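Local coordinates for protein phospholipase C-beta (PLC-beta) (Sepia officinalis, PDB 3QR0) that is a phospholipase C-beta, a multidomain enzyme joining PH, EF-hand, TIM-barrel-type X and Y, and C2 regions, here with a bound calcium ion, at residues A[323-326]-A[331-334]; A[357-362]-A[598-603]; A[588-593]-A[714-719]; A[612-617]-A[621-626]; A[650-655]-A[736-741]. All coordinates share one frame; numbering follows the deposited sequence.

Contact 1: residues A[323-326]-A[331-334]; sequences ANMK and AYYI
Tyr332 reaches back along its own chain to the loop 323-326, and its polar end makes the one hydrogen bond between the two segments. The phenol OH donates to the backbone O of Asn324 at 2.7 Å, meeting the carbonyl at a C=O...donor angle of 126° and tilted a little from its plane. That oxygen lies at the edge of the ring, near the ring plane. The same OH is also hydrogen-bonded to Leu327 N, so a second backbone group fixes its position. Tyrosine suits the place because it brings a hydroxyl to the backbone of a turn on the end of a long apolar stem.

Within the turn itself, Asn324 OD1 accepts from Lys326 N at 2.9 Å, an Asx turn in which the short amide side chain folds back over the backbone. Strand 332-334, from which Tyr332 projects, pairs antiparallel with strand 622-624 of the Y region, and the bond from the Tyr332 hydroxyl links the X-region loop to this small two-stranded sheet.

Apolar contact comes from Met325. Its chain is bent at both chi2 and chi3 (chi3 -65°), which brings the end toward Tyr332 although CB points away. SD comes to 4.2 Å from Tyr332 CE1 in an oblique Met-aromatic contact, with the sulfur 57° off the ring normal; Tyr622 and Tyr410 also touch this flexible, polarisable side chain.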
# COMPACT_ATOMS: atom_id res chain seq x y z
N ALA A 323 -14.71 -6.14 -5.47
CA ALA A 323 -14.86 -5.84 -6.89
C ALA A 323 -15.27 -7.09 -7.67
O ALA A 323 -14.99 -8.22 -7.25
CB ALA A 323 -13.58 -5.26 -7.47
N ASN A 324 -15.95 -6.87 -8.79
CA ASN A 324 -16.26 -7.93 -9.73
C ASN A 324 -14.97 -8.42 -10.37
O ASN A 324 -14.35 -7.70 -11.15
CB ASN A 324 -17.23 -7.39 -10.79
CG ASN A 324 -17.54 -8.40 -11.88
OD1 ASN A 324 -17.22 -9.58 -11.78
ND2 ASN A 324 -18.19 -7.93 -12.94
N MET A 325 -14.57 -9.65 -10.01
CA MET A 325 -13.34 -10.25 -10.52
C MET A 325 -13.59 -11.19 -11.69
O MET A 325 -12.70 -11.97 -12.07
CB MET A 325 -12.64 -11.02 -9.39
CG MET A 325 -12.30 -10.17 -8.16
SD MET A 325 -11.35 -8.69 -8.58
CE MET A 325 -9.82 -9.41 -9.17
N LYS A 326 -14.78 -11.13 -12.28
CA LYS A 326 -15.18 -12.06 -13.33
C LYS A 326 -15.36 -11.38 -14.70
O LYS A 326 -16.20 -11.78 -15.49
CB LYS A 326 -16.46 -12.79 -12.90
CG LYS A 326 -16.31 -13.55 -11.59
CD LYS A 326 -17.62 -14.20 -11.16
CE LYS A 326 -17.46 -14.93 -9.84
NZ LYS A 326 -18.58 -15.90 -9.60
N ALA A 331 -9.75 -5.74 -18.41
CA ALA A 331 -10.62 -4.80 -17.69
C ALA A 331 -10.03 -4.25 -16.39
O ALA A 331 -10.68 -3.44 -15.73
CB ALA A 331 -11.97 -5.46 -17.42
N TYR A 332 -8.82 -4.65 -16.02
CA TYR A 332 -8.28 -4.34 -14.70
C TYR A 332 -6.98 -3.56 -14.77
O TYR A 332 -6.19 -3.73 -15.70
CB TYR A 332 -8.04 -5.62 -13.92
CG TYR A 332 -9.30 -6.41 -13.71
CD1 TYR A 332 -10.06 -6.25 -12.56
CD2 TYR A 332 -9.74 -7.30 -14.67
CE1 TYR A 332 -11.25 -6.96 -12.38
CE2 TYR A 332 -10.92 -8.01 -14.50
CZ TYR A 332 -11.66 -7.84 -13.36
OH TYR A 332 -12.82 -8.56 -13.21
N TYR A 333 -6.75 -2.72 -13.76
CA TYR A 333 -5.42 -2.22 -13.49
C TYR A 333 -4.76 -3.27 -12.60
O TYR A 333 -5.35 -3.71 -11.62
CB TYR A 333 -5.48 -0.88 -12.77
CG TYR A 333 -6.12 0.24 -13.55
CD1 TYR A 333 -5.69 0.55 -14.84
CD2 TYR A 333 -7.14 1.00 -13.00
CE1 TYR A 333 -6.27 1.58 -15.57
CE2 TYR A 333 -7.73 2.04 -13.72
CZ TYR A 333 -7.29 2.33 -15.00
OH TYR A 333 -7.88 3.35 -15.71
N ILE A 334 -3.55 -3.68 -12.97
CA ILE A 334 -2.85 -4.79 -12.33
C ILE A 334 -1.51 -4.29 -11.79
O ILE A 334 -0.68 -3.76 -12.55
CB ILE A 334 -2.63 -5.95 -13.32
CG1 ILE A 334 -3.96 -6.38 -13.97
CG2 ILE A 334 -1.97 -7.14 -12.62
CD1 ILE A 334 -3.83 -7.51 -14.97

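Contact 2: residues A[357-362]-A[598-603]; sequences RQVLLT and LNFQCF
On helix 354-361 of the X region, Val359 faces Phe600 of the Y-region loop that runs from strand 595-596 to helix 605-613, and Thr362 joins them from the C-terminal side of the helix. Phe600 is the second residue of a type I beta turn (Asn599 to Cys602), and its CB points toward the helix. The two branches of Val359 share the work: CG1 sits over one face of the ring in a CH-pi contact, 4.2 Å from the centroid and offset toward the rim, while CG2 packs 4.0 Å from Phe600 CB. A beta-branched residue suits this place, since it offers two methyls without a long tail.

Thr362 comes at the ring edge, with OG1 3.5 Å from Phe600 CE2. At a chi1 of 71° the hydroxyl lies between its own backbone N and carbonyl carbon, where it can donate to Val359 O at 2.6 Å. That carbonyl also accepts from Thr362 N. OG1 is hydrogen-bonded to Cys364 N as well, so beside the aromatic edge it has both a backbone acceptor and a second backbone partner. Asn335 and Met607 also touch Phe600. A strand-to-helix loop of one half meeting a helix of the other is consistent with the split TIM barrel of the phospholipase C family.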
# COMPACT_ATOMS: atom_id res chain seq x y z
N ARG A 357 10.22 -11.81 -3.14
CA ARG A 357 9.28 -12.11 -2.07
C ARG A 357 8.64 -10.81 -1.59
O ARG A 357 7.43 -10.72 -1.46
CB ARG A 357 9.98 -12.83 -0.91
CG ARG A 357 10.63 -14.15 -1.28
CD ARG A 357 11.11 -14.93 -0.06
NE ARG A 357 11.85 -16.12 -0.46
CZ ARG A 357 13.17 -16.19 -0.67
NH1 ARG A 357 13.96 -15.14 -0.49
NH2 ARG A 357 13.71 -17.34 -1.04
N GLN A 358 9.46 -9.78 -1.36
CA GLN A 358 8.94 -8.52 -0.82
C GLN A 358 7.95 -7.84 -1.76
O GLN A 358 6.93 -7.31 -1.30
CB GLN A 358 10.07 -7.55 -0.45
CG GLN A 358 10.92 -8.01 0.72
CD GLN A 358 10.12 -8.27 1.98
OE1 GLN A 358 9.25 -7.48 2.34
NE2 GLN A 358 10.42 -9.37 2.66
N VAL A 359 8.24 -7.85 -3.05
CA VAL A 359 7.34 -7.23 -4.04
C VAL A 359 6.00 -7.96 -4.11
O VAL A 359 4.94 -7.33 -4.14
CB VAL A 359 8.02 -7.12 -5.43
CG1 VAL A 359 7.02 -6.74 -6.50
CG2 VAL A 359 9.16 -6.10 -5.36
N LEU A 360 6.04 -9.30 -4.08
CA LEU A 360 4.82 -10.11 -4.10
C LEU A 360 3.99 -9.91 -2.82
O LEU A 360 2.76 -10.00 -2.85
CB LEU A 360 5.16 -11.59 -4.30
CG LEU A 360 5.57 -11.96 -5.73
CD1 LEU A 360 6.28 -13.30 -5.78
CD2 LEU A 360 4.35 -11.95 -6.66
N LEU A 361 4.66 -9.60 -1.72
CA LEU A 361 3.99 -9.39 -0.43
C LEU A 361 3.22 -8.08 -0.34
O LEU A 361 2.29 -7.97 0.46
CB LEU A 361 5.00 -9.50 0.71
CG LEU A 361 5.49 -10.93 0.95
CD1 LEU A 361 6.74 -10.91 1.82
CD2 LEU A 361 4.39 -11.78 1.57
N THR A 362 3.58 -7.11 -1.18
CA THR A 362 2.77 -5.89 -1.31
C THR A 362 1.48 -6.13 -2.09
O THR A 362 0.61 -5.26 -2.14
CB THR A 362 3.52 -4.79 -2.08
OG1 THR A 362 3.62 -5.15 -3.46
CG2 THR A 362 4.92 -4.55 -1.49
N LEU A 598 6.51 -0.25 -12.35
CA LEU A 598 7.25 0.75 -11.58
C LEU A 598 8.44 0.11 -10.88
O LEU A 598 8.44 -1.09 -10.59
CB LEU A 598 6.33 1.41 -10.55
CG LEU A 598 5.08 2.08 -11.13
CD1 LEU A 598 4.09 2.42 -10.02
CD2 LEU A 598 5.47 3.31 -11.93
N ASN A 599 9.45 0.92 -10.61
CA ASN A 599 10.58 0.49 -9.81
C ASN A 599 10.20 0.53 -8.33
O ASN A 599 10.15 1.61 -7.74
CB ASN A 599 11.79 1.37 -10.09
CG ASN A 599 12.29 1.22 -11.51
OD1 ASN A 599 12.50 0.10 -11.99
ND2 ASN A 599 12.48 2.33 -12.20
N PHE A 600 9.96 -0.64 -7.74
CA PHE A 600 9.47 -0.75 -6.36
C PHE A 600 10.49 -0.30 -5.32
O PHE A 600 10.10 0.00 -4.19
CB PHE A 600 8.99 -2.18 -6.06
CG PHE A 600 7.53 -2.39 -6.35
CD1 PHE A 600 7.02 -2.11 -7.61
CD2 PHE A 600 6.67 -2.85 -5.37
CE1 PHE A 600 5.68 -2.29 -7.88
CE2 PHE A 600 5.33 -3.04 -5.64
CZ PHE A 600 4.83 -2.76 -6.89
N GLN A 601 11.76 -0.24 -5.69
CA GLN A 601 12.82 0.18 -4.77
C GLN A 601 12.95 1.69 -4.64
O GLN A 601 13.66 2.18 -3.76
CB GLN A 601 14.18 -0.40 -5.20
CG GLN A 601 14.79 0.22 -6.46
CD GLN A 601 14.36 -0.46 -7.74
OE1 GLN A 601 13.21 -0.90 -7.90
NE2 GLN A 601 15.29 -0.55 -8.69
N CYS A 602 12.28 2.44 -5.52
CA CYS A 602 12.35 3.90 -5.49
C CYS A 602 11.05 4.45 -4.92
O CYS A 602 10.03 4.45 -5.60
CB CYS A 602 12.60 4.45 -6.88
SG CYS A 602 12.75 6.26 -6.95
N PHE A 603 11.11 4.94 -3.69
CA PHE A 603 9.92 5.43 -2.98
C PHE A 603 9.60 6.88 -3.30
O PHE A 603 9.44 7.71 -2.41
CB PHE A 603 10.09 5.21 -1.48
CG PHE A 603 10.08 3.76 -1.08
CD1 PHE A 603 8.90 3.02 -1.17
CD2 PHE A 603 11.23 3.13 -0.66
CE1 PHE A 603 8.88 1.68 -0.82
CE2 PHE A 603 11.22 1.78 -0.31
CZ PHE A 603 10.04 1.06 -0.39

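Contact 3: residues A[588-593]-A[714-719]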
# COMPACT_ATOMS: atom_id res chain seq x y z
N TYR A 588 -0.58 6.56 -17.65
CA TYR A 588 -0.90 5.41 -18.48
C TYR A 588 -2.20 4.72 -18.08
O TYR A 588 -2.92 4.20 -18.94
CB TYR A 588 0.30 4.45 -18.50
CG TYR A 588 1.54 5.17 -19.00
CD1 TYR A 588 1.70 5.45 -20.35
CD2 TYR A 588 2.49 5.65 -18.11
CE1 TYR A 588 2.80 6.15 -20.81
CE2 TYR A 588 3.60 6.35 -18.56
CZ TYR A 588 3.74 6.60 -19.91
OH TYR A 588 4.82 7.29 -20.38
N TRP A 589 -2.54 4.75 -16.79
CA TRP A 589 -3.85 4.26 -16.34
C TRP A 589 -4.99 5.06 -16.98
O TRP A 589 -6.09 4.52 -17.19
CB TRP A 589 -4.00 4.32 -14.82
CG TRP A 589 -3.17 3.34 -14.07
CD1 TRP A 589 -2.74 2.12 -14.49
CD2 TRP A 589 -2.71 3.49 -12.73
NE1 TRP A 589 -2.02 1.50 -13.50
CE2 TRP A 589 -1.98 2.32 -12.40
CE3 TRP A 589 -2.83 4.50 -11.76
CZ2 TRP A 589 -1.38 2.14 -11.17
CZ3 TRP A 589 -2.23 4.31 -10.53
CH2 TRP A 589 -1.52 3.14 -10.24
N ASN A 590 -4.73 6.33 -17.28
CA ASN A 590 -5.72 7.19 -17.96
C ASN A 590 -6.06 6.70 -19.37
O ASN A 590 -7.14 7.00 -19.87
CB ASN A 590 -5.22 8.64 -18.05
CG ASN A 590 -5.13 9.33 -16.70
OD1 ASN A 590 -5.84 8.99 -15.75
ND2 ASN A 590 -4.24 10.32 -16.61
N ALA A 591 -5.14 5.98 -20.01
CA ALA A 591 -5.38 5.37 -21.32
C ALA A 591 -5.84 3.91 -21.22
O ALA A 591 -5.97 3.22 -22.24
CB ALA A 591 -4.12 5.46 -22.17
N GLY A 592 -6.09 3.45 -20.00
CA GLY A 592 -6.58 2.09 -19.76
C GLY A 592 -5.50 1.01 -19.76
O GLY A 592 -5.85 -0.18 -19.80
N CYS A 593 -4.22 1.40 -19.72
CA CYS A 593 -3.11 0.44 -19.66
C CYS A 593 -3.16 -0.31 -18.34
O CYS A 593 -3.38 0.29 -17.29
CB CYS A 593 -1.74 1.13 -19.79
SG CYS A 593 -1.52 2.05 -21.33
N PRO A 714 -13.57 11.97 -11.70
CA PRO A 714 -13.26 11.57 -10.33
C PRO A 714 -12.78 10.12 -10.16
O PRO A 714 -11.86 9.88 -9.38
CB PRO A 714 -14.60 11.78 -9.61
CG PRO A 714 -15.26 12.87 -10.37
CD PRO A 714 -14.89 12.62 -11.80
N ASP A 715 -13.36 9.18 -10.89
CA ASP A 715 -13.02 7.76 -10.69
C ASP A 715 -11.62 7.37 -11.18
O ASP A 715 -11.15 6.30 -10.84
CB ASP A 715 -14.08 6.84 -11.30
CG ASP A 715 -15.39 6.84 -10.51
OD1 ASP A 715 -15.41 7.31 -9.34
OD2 ASP A 715 -16.41 6.36 -11.06
N LEU A 716 -10.97 8.24 -11.95
CA LEU A 716 -9.56 8.05 -12.32
C LEU A 716 -8.59 8.81 -11.40
O LEU A 716 -7.37 8.72 -11.58
CB LEU A 716 -9.33 8.48 -13.77
CG LEU A 716 -9.88 7.57 -14.88
CD1 LEU A 716 -9.64 8.21 -16.24
CD2 LEU A 716 -9.25 6.18 -14.83
N ALA A 717 -9.12 9.52 -10.40
CA ALA A 717 -8.32 10.44 -9.61
C ALA A 717 -8.16 10.01 -8.16
O ALA A 717 -9.01 9.31 -7.60
CB ALA A 717 -8.94 11.83 -9.67
N VAL A 718 -7.07 10.47 -7.56
CA VAL A 718 -6.87 10.36 -6.12
C VAL A 718 -6.46 11.72 -5.57
O VAL A 718 -5.84 12.52 -6.27
CB VAL A 718 -5.78 9.32 -5.78
CG1 VAL A 718 -6.14 7.98 -6.39
CG2 VAL A 718 -4.40 9.78 -6.26
N VAL A 719 -6.85 11.98 -4.33
CA VAL A 719 -6.36 13.12 -3.58
C VAL A 719 -5.36 12.60 -2.57
O VAL A 719 -5.51 11.48 -2.04
CB VAL A 719 -7.51 13.93 -2.92
CG1 VAL A 719 -8.25 13.10 -1.87
CG2 VAL A 719 -6.98 15.22 -2.32
O HOH W 1 -5.70 7.43 -13.46
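Leu716 and Asn590 carry most of a contact that involves no direct hydrogen bond between its segments. Van der Waals packing comes first. The CD1 methyl of Leu716 lies 3.9 Å from Asn590 OD1, its CB is almost as near to the same oxygen, and CD2 approaches Trp589 O at 4.3 Å. Leucine suits this buried spot because its branched end can lie against the backbone and the amide together.

Water supplies the polar link. Water 1 donates to Asn590 OD1 at 2.8 Å and to Leu716 O at 2.8 Å, bridging the side chain of one segment to the backbone of the other. The far end of the amide is also used: ND2 bonds directly to Gly677 O, while OD1 is linked to Leu716 O through the water.

Backbone bonds shape the two partners. Residues 588-593 end helix 586-589 in a Schellman motif: Cys593 N bonds to Tyr588 O at 3.2 Å and Gly592 N to Trp589 O at 3.0 Å. Gly592, at a phi of 81°, takes the left-handed C-prime place that glycine enters easily. In the other segment, Ala717 N bonds to Pro714 O, closing the 3-10 turn before strand 718-725.

Both hydrogens of the water are thus spent on protein oxygens, which satisfies two buried acceptors, and the water bridges the Y and C2 regions where no direct hydrogen bond joins these segments.

Contact 4: residues A[612-617]-A[621-626]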
# COMPACT_ATOMS: atom_id res chain seq x y z
N GLY A 612 -0.59 3.07 -2.37
CA GLY A 612 -1.83 3.63 -1.85
C GLY A 612 -3.10 3.13 -2.52
O GLY A 612 -4.05 2.75 -1.82
N VAL A 613 -3.13 3.11 -3.85
CA VAL A 613 -4.34 2.72 -4.56
C VAL A 613 -4.58 1.21 -4.55
O VAL A 613 -5.72 0.77 -4.45
CB VAL A 613 -4.39 3.26 -6.03
CG1 VAL A 613 -4.21 4.79 -6.05
CG2 VAL A 613 -3.37 2.59 -6.91
N PHE A 614 -3.49 0.44 -4.62
CA PHE A 614 -3.60 -1.02 -4.65
C PHE A 614 -3.76 -1.67 -3.27
O PHE A 614 -3.83 -2.90 -3.17
CB PHE A 614 -2.41 -1.64 -5.41
CG PHE A 614 -2.57 -1.63 -6.91
CD1 PHE A 614 -3.55 -2.39 -7.52
CD2 PHE A 614 -1.75 -0.85 -7.71
CE1 PHE A 614 -3.72 -2.39 -8.90
CE2 PHE A 614 -1.91 -0.83 -9.09
CZ PHE A 614 -2.89 -1.61 -9.68
N GLU A 615 -3.85 -0.87 -2.21
CA GLU A 615 -4.29 -1.38 -0.91
C GLU A 615 -5.74 -1.83 -0.99
O GLU A 615 -6.14 -2.78 -0.32
CB GLU A 615 -4.16 -0.32 0.18
CG GLU A 615 -4.45 -0.89 1.57
CD GLU A 615 -4.40 0.13 2.68
OE1 GLU A 615 -4.56 1.34 2.41
OE2 GLU A 615 -4.19 -0.30 3.83
N TYR A 616 -6.52 -1.14 -1.83
CA TYR A 616 -7.95 -1.42 -1.95
C TYR A 616 -8.22 -2.70 -2.75
O TYR A 616 -7.31 -3.29 -3.33
CB TYR A 616 -8.67 -0.20 -2.55
CG TYR A 616 -8.71 0.95 -1.57
CD1 TYR A 616 -9.73 1.05 -0.64
CD2 TYR A 616 -7.70 1.92 -1.55
CE1 TYR A 616 -9.76 2.09 0.28
CE2 TYR A 616 -7.73 2.96 -0.64
CZ TYR A 616 -8.77 3.04 0.28
OH TYR A 616 -8.83 4.06 1.19
N ASN A 617 -9.47 -3.14 -2.72
CA ASN A 617 -9.87 -4.44 -3.24
C ASN A 617 -9.05 -5.59 -2.63
O ASN A 617 -8.51 -6.44 -3.34
CB ASN A 617 -9.82 -4.47 -4.77
CG ASN A 617 -10.67 -5.59 -5.36
OD1 ASN A 617 -11.78 -5.86 -4.88
ND2 ASN A 617 -10.16 -6.25 -6.40
N GLY A 621 -4.06 -6.73 -5.69
CA GLY A 621 -3.25 -6.32 -6.83
C GLY A 621 -4.06 -6.10 -8.10
O GLY A 621 -3.49 -5.87 -9.16
N TYR A 622 -5.39 -6.18 -7.99
CA TYR A 622 -6.31 -5.95 -9.11
C TYR A 622 -7.34 -4.88 -8.76
O TYR A 622 -7.99 -4.97 -7.72
CB TYR A 622 -7.04 -7.24 -9.48
CG TYR A 622 -6.17 -8.20 -10.24
CD1 TYR A 622 -5.23 -8.99 -9.59
CD2 TYR A 622 -6.28 -8.31 -11.63
CE1 TYR A 622 -4.42 -9.87 -10.31
CE2 TYR A 622 -5.49 -9.16 -12.34
CZ TYR A 622 -4.56 -9.94 -11.68
OH TYR A 622 -3.77 -10.79 -12.40
N LEU A 623 -7.49 -3.89 -9.63
CA LEU A 623 -8.54 -2.88 -9.51
C LEU A 623 -9.32 -2.85 -10.82
O LEU A 623 -8.72 -2.77 -11.90
CB LEU A 623 -7.94 -1.50 -9.24
CG LEU A 623 -7.20 -1.32 -7.91
CD1 LEU A 623 -6.39 -0.02 -7.92
CD2 LEU A 623 -8.17 -1.36 -6.76
N LEU A 624 -10.64 -2.91 -10.73
CA LEU A 624 -11.49 -2.88 -11.91
C LEU A 624 -11.49 -1.47 -12.50
O LEU A 624 -11.71 -0.50 -11.78
CB LEU A 624 -12.93 -3.29 -11.53
CG LEU A 624 -13.92 -3.44 -12.69
CD1 LEU A 624 -13.46 -4.54 -13.63
CD2 LEU A 624 -15.33 -3.72 -12.16
N LYS A 625 -11.23 -1.36 -13.80
CA LYS A 625 -11.28 -0.06 -14.47
C LYS A 625 -12.71 0.52 -14.45
O LYS A 625 -13.69 -0.22 -14.41
CB LYS A 625 -10.77 -0.17 -15.92
CG LYS A 625 -9.27 -0.49 -16.03
CD LYS A 625 -8.71 -0.22 -17.43
CE LYS A 625 -8.78 -1.44 -18.31
NZ LYS A 625 -8.42 -1.15 -19.73
N PRO A 626 -12.83 1.86 -14.46
CA PRO A 626 -14.17 2.45 -14.50
C PRO A 626 -15.00 1.94 -15.69
O PRO A 626 -14.45 1.67 -16.76
CB PRO A 626 -13.88 3.95 -14.64
CG PRO A 626 -12.54 4.14 -14.02
CD PRO A 626 -11.77 2.88 -14.30
O HOH W 2 -5.33 -4.28 -5.00
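Leu623 pushes its side chain into the bend made by residues 613-617, and its atoms can be followed outward. The CB bond does not aim at the bend, but CG, anti to the carbonyl carbon (chi1 -65°), brings the end to it. CG already lies 3.8 Å from Phe614 CE1. The CD1 methyl then sits over one face of the Phe614 ring in a CH-pi contact, 4.0 Å from the centroid and offset toward the rim. It also meets Val613 twice, at the backbone O (3.6 Å) and at CG2, the two side chains crossing at about a right angle. CD2 lies 4.0 Å from Asn617 CB, with Tyr616 O and Val613 O also near. A leucine fits because its two methyls can meet the ring and the backbone bend at once.

Polar groups close the bend. Asn617 ND2 donates to Tyr622 O at 2.8 Å, nearly within its own amide plane and fairly straight (157°), while OD1 accepts from Ala323 N, so both ends of the amide hold backbone. Asn617 itself has left-handed backbone angles, which asparagine tolerates well. Gly621, with a phi of 84°, takes a conformation where a side chain would collide with the preceding carbonyl.

Water 2 joins the segments too, donating to Phe614 O (2.7 Å) and Tyr616 O (2.8 Å) and accepting from Gly621 N. One water therefore bonds to three backbone groups, two carbonyls and one N-H, and together with the Asn617 amide it supplies the polar contacts beside the apolar packing of Leu623 on Phe614.

Contact 5: residues A[650-655]-A[736-741]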
# COMPACT_ATOMS: atom_id res chain seq x y z
N GLY A 650 -16.82 16.20 -10.58
CA GLY A 650 -16.83 16.41 -9.13
C GLY A 650 -16.15 17.69 -8.70
O GLY A 650 -15.47 18.35 -9.49
N THR A 651 -16.38 18.06 -7.45
CA THR A 651 -15.64 19.11 -6.77
C THR A 651 -15.13 18.51 -5.48
O THR A 651 -15.85 17.75 -4.82
CB THR A 651 -16.53 20.35 -6.47
OG1 THR A 651 -17.14 20.81 -7.68
CG2 THR A 651 -15.70 21.48 -5.88
N ILE A 652 -13.88 18.82 -5.15
CA ILE A 652 -13.25 18.37 -3.92
C ILE A 652 -12.67 19.59 -3.22
O ILE A 652 -11.99 20.41 -3.84
CB ILE A 652 -12.10 17.37 -4.19
CG1 ILE A 652 -12.61 16.09 -4.85
CG2 ILE A 652 -11.35 17.07 -2.90
CD1 ILE A 652 -13.37 15.15 -3.91
N GLU A 653 -12.95 19.71 -1.92
CA GLU A 653 -12.35 20.75 -1.10
C GLU A 653 -11.71 20.10 0.12
O GLU A 653 -12.32 19.23 0.75
CB GLU A 653 -13.38 21.80 -0.68
CG GLU A 653 -14.22 22.32 -1.85
CD GLU A 653 -15.15 23.47 -1.48
OE1 GLU A 653 -15.22 23.85 -0.29
OE2 GLU A 653 -15.83 23.99 -2.40
N ILE A 654 -10.48 20.48 0.42
CA ILE A 654 -9.75 19.89 1.53
C ILE A 654 -9.25 21.02 2.42
O ILE A 654 -8.42 21.83 1.99
CB ILE A 654 -8.55 19.04 1.06
CG1 ILE A 654 -8.98 17.99 0.02
CG2 ILE A 654 -7.87 18.37 2.25
CD1 ILE A 654 -9.87 16.90 0.56
N LYS A 655 -9.78 21.09 3.63
CA LYS A 655 -9.30 22.03 4.63
C LYS A 655 -8.43 21.28 5.63
O LYS A 655 -8.92 20.39 6.33
CB LYS A 655 -10.48 22.69 5.35
CG LYS A 655 -10.08 23.75 6.36
CD LYS A 655 -11.28 24.26 7.14
CE LYS A 655 -10.86 25.27 8.20
NZ LYS A 655 -10.09 26.42 7.62
N MET A 736 -6.18 9.00 -0.99
CA MET A 736 -7.61 8.78 -0.89
C MET A 736 -8.23 8.83 -2.29
O MET A 736 -8.42 9.90 -2.85
CB MET A 736 -8.24 9.86 -0.01
CG MET A 736 -7.84 9.76 1.46
SD MET A 736 -8.43 11.16 2.43
CE MET A 736 -7.29 12.43 1.88
N PRO A 737 -8.51 7.66 -2.89
CA PRO A 737 -9.17 7.64 -4.20
C PRO A 737 -10.53 8.32 -4.12
O PRO A 737 -11.24 8.14 -3.13
CB PRO A 737 -9.32 6.14 -4.49
CG PRO A 737 -8.28 5.49 -3.65
CD PRO A 737 -8.23 6.29 -2.40
N LEU A 738 -10.89 9.10 -5.13
CA LEU A 738 -12.16 9.84 -5.12
C LEU A 738 -13.36 8.91 -5.31
O LEU A 738 -14.47 9.25 -4.92
CB LEU A 738 -12.20 10.93 -6.18
CG LEU A 738 -11.11 12.01 -6.15
CD1 LEU A 738 -11.53 13.18 -7.03
CD2 LEU A 738 -10.80 12.48 -4.73
N ASP A 739 -13.12 7.74 -5.91
CA ASP A 739 -14.11 6.67 -5.94
C ASP A 739 -14.29 6.17 -4.50
O ASP A 739 -13.43 5.49 -3.96
CB ASP A 739 -13.63 5.53 -6.86
CG ASP A 739 -14.62 4.37 -6.95
OD1 ASP A 739 -14.21 3.30 -7.46
OD2 ASP A 739 -15.79 4.51 -6.53
N GLY A 740 -15.39 6.56 -3.87
CA GLY A 740 -15.70 6.13 -2.51
C GLY A 740 -15.17 7.01 -1.39
O GLY A 740 -15.33 6.68 -0.21
N ILE A 741 -14.55 8.15 -1.72
CA ILE A 741 -14.06 9.06 -0.69
C ILE A 741 -15.21 9.49 0.22
O ILE A 741 -16.34 9.70 -0.23
CB ILE A 741 -13.32 10.30 -1.27
CG1 ILE A 741 -12.54 11.03 -0.16
CG2 ILE A 741 -14.31 11.24 -1.97
CD1 ILE A 741 -11.61 12.10 -0.66
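Ile652 meets Leu738 and Ile741 across the interior of the C2 region, where strand 650-660 faces the turn that follows strand 730-737. Along the strand, alternate residues turn to opposite sides. Gly650 comes first, its backbone bonded to Val711 of strand 706-711. Thr651 points away, and its OG1 is hydrogen-bonded to Lys709 O, a suitable use of a hydroxyl on a strand.

Ile652 points inward and does most of the touching. CG1, anti to the carbonyl carbon (chi1 -64°), lies 3.8 Å from Leu738 CD1, and CD1 lies 3.8 Å from Leu738 CD2, so the two side chains meet tip to tip with each methyl of the leucine fork engaged. Ile652 CD1 also lies 4.5 Å from Ile741 CG2, a looser approach. Beta-branched isoleucine suits an extended strand and still sends one long arm into the core.

Glu653 faces the other way, and Ile654 turns inward again, pointing to the same interior without close contact with the other segment. On the opposing side, Leu738 to Ile741 form a type II turn. Gly740, with a phi of 89°, fills its third position, where glycine is common, and the turn lets Leu738 and Ile741 both point at the strand. Phe708, Val719 and Ala769 add to this apolar cluster, which joins the two facing antiparallel sheets in the manner of a C2 beta-sandwich.

Along the chain, contact 1 closes before the others open, and contact 4 falls between the two segments of contact 3. Contacts 1 and 4 lie closest, with centres about 8 Å apart; they share the two-stranded sheet of 332-334 and 622-624. Contact 3, about 11 Å from contact 4 between centres, meets it through Trp589 and Phe614, and bonds to contact 1 through Tyr333 OH and Trp589 O. Contacts 3 and 5 share the sheet holding strands 718-725 and 730-737, and their segments alternate. Contact 2 touches none of the others; its centre is about 27 Å from that of contact 5. Contacts 1, 3, 4 and 5 form a continuous path from the X and Y regions into C2.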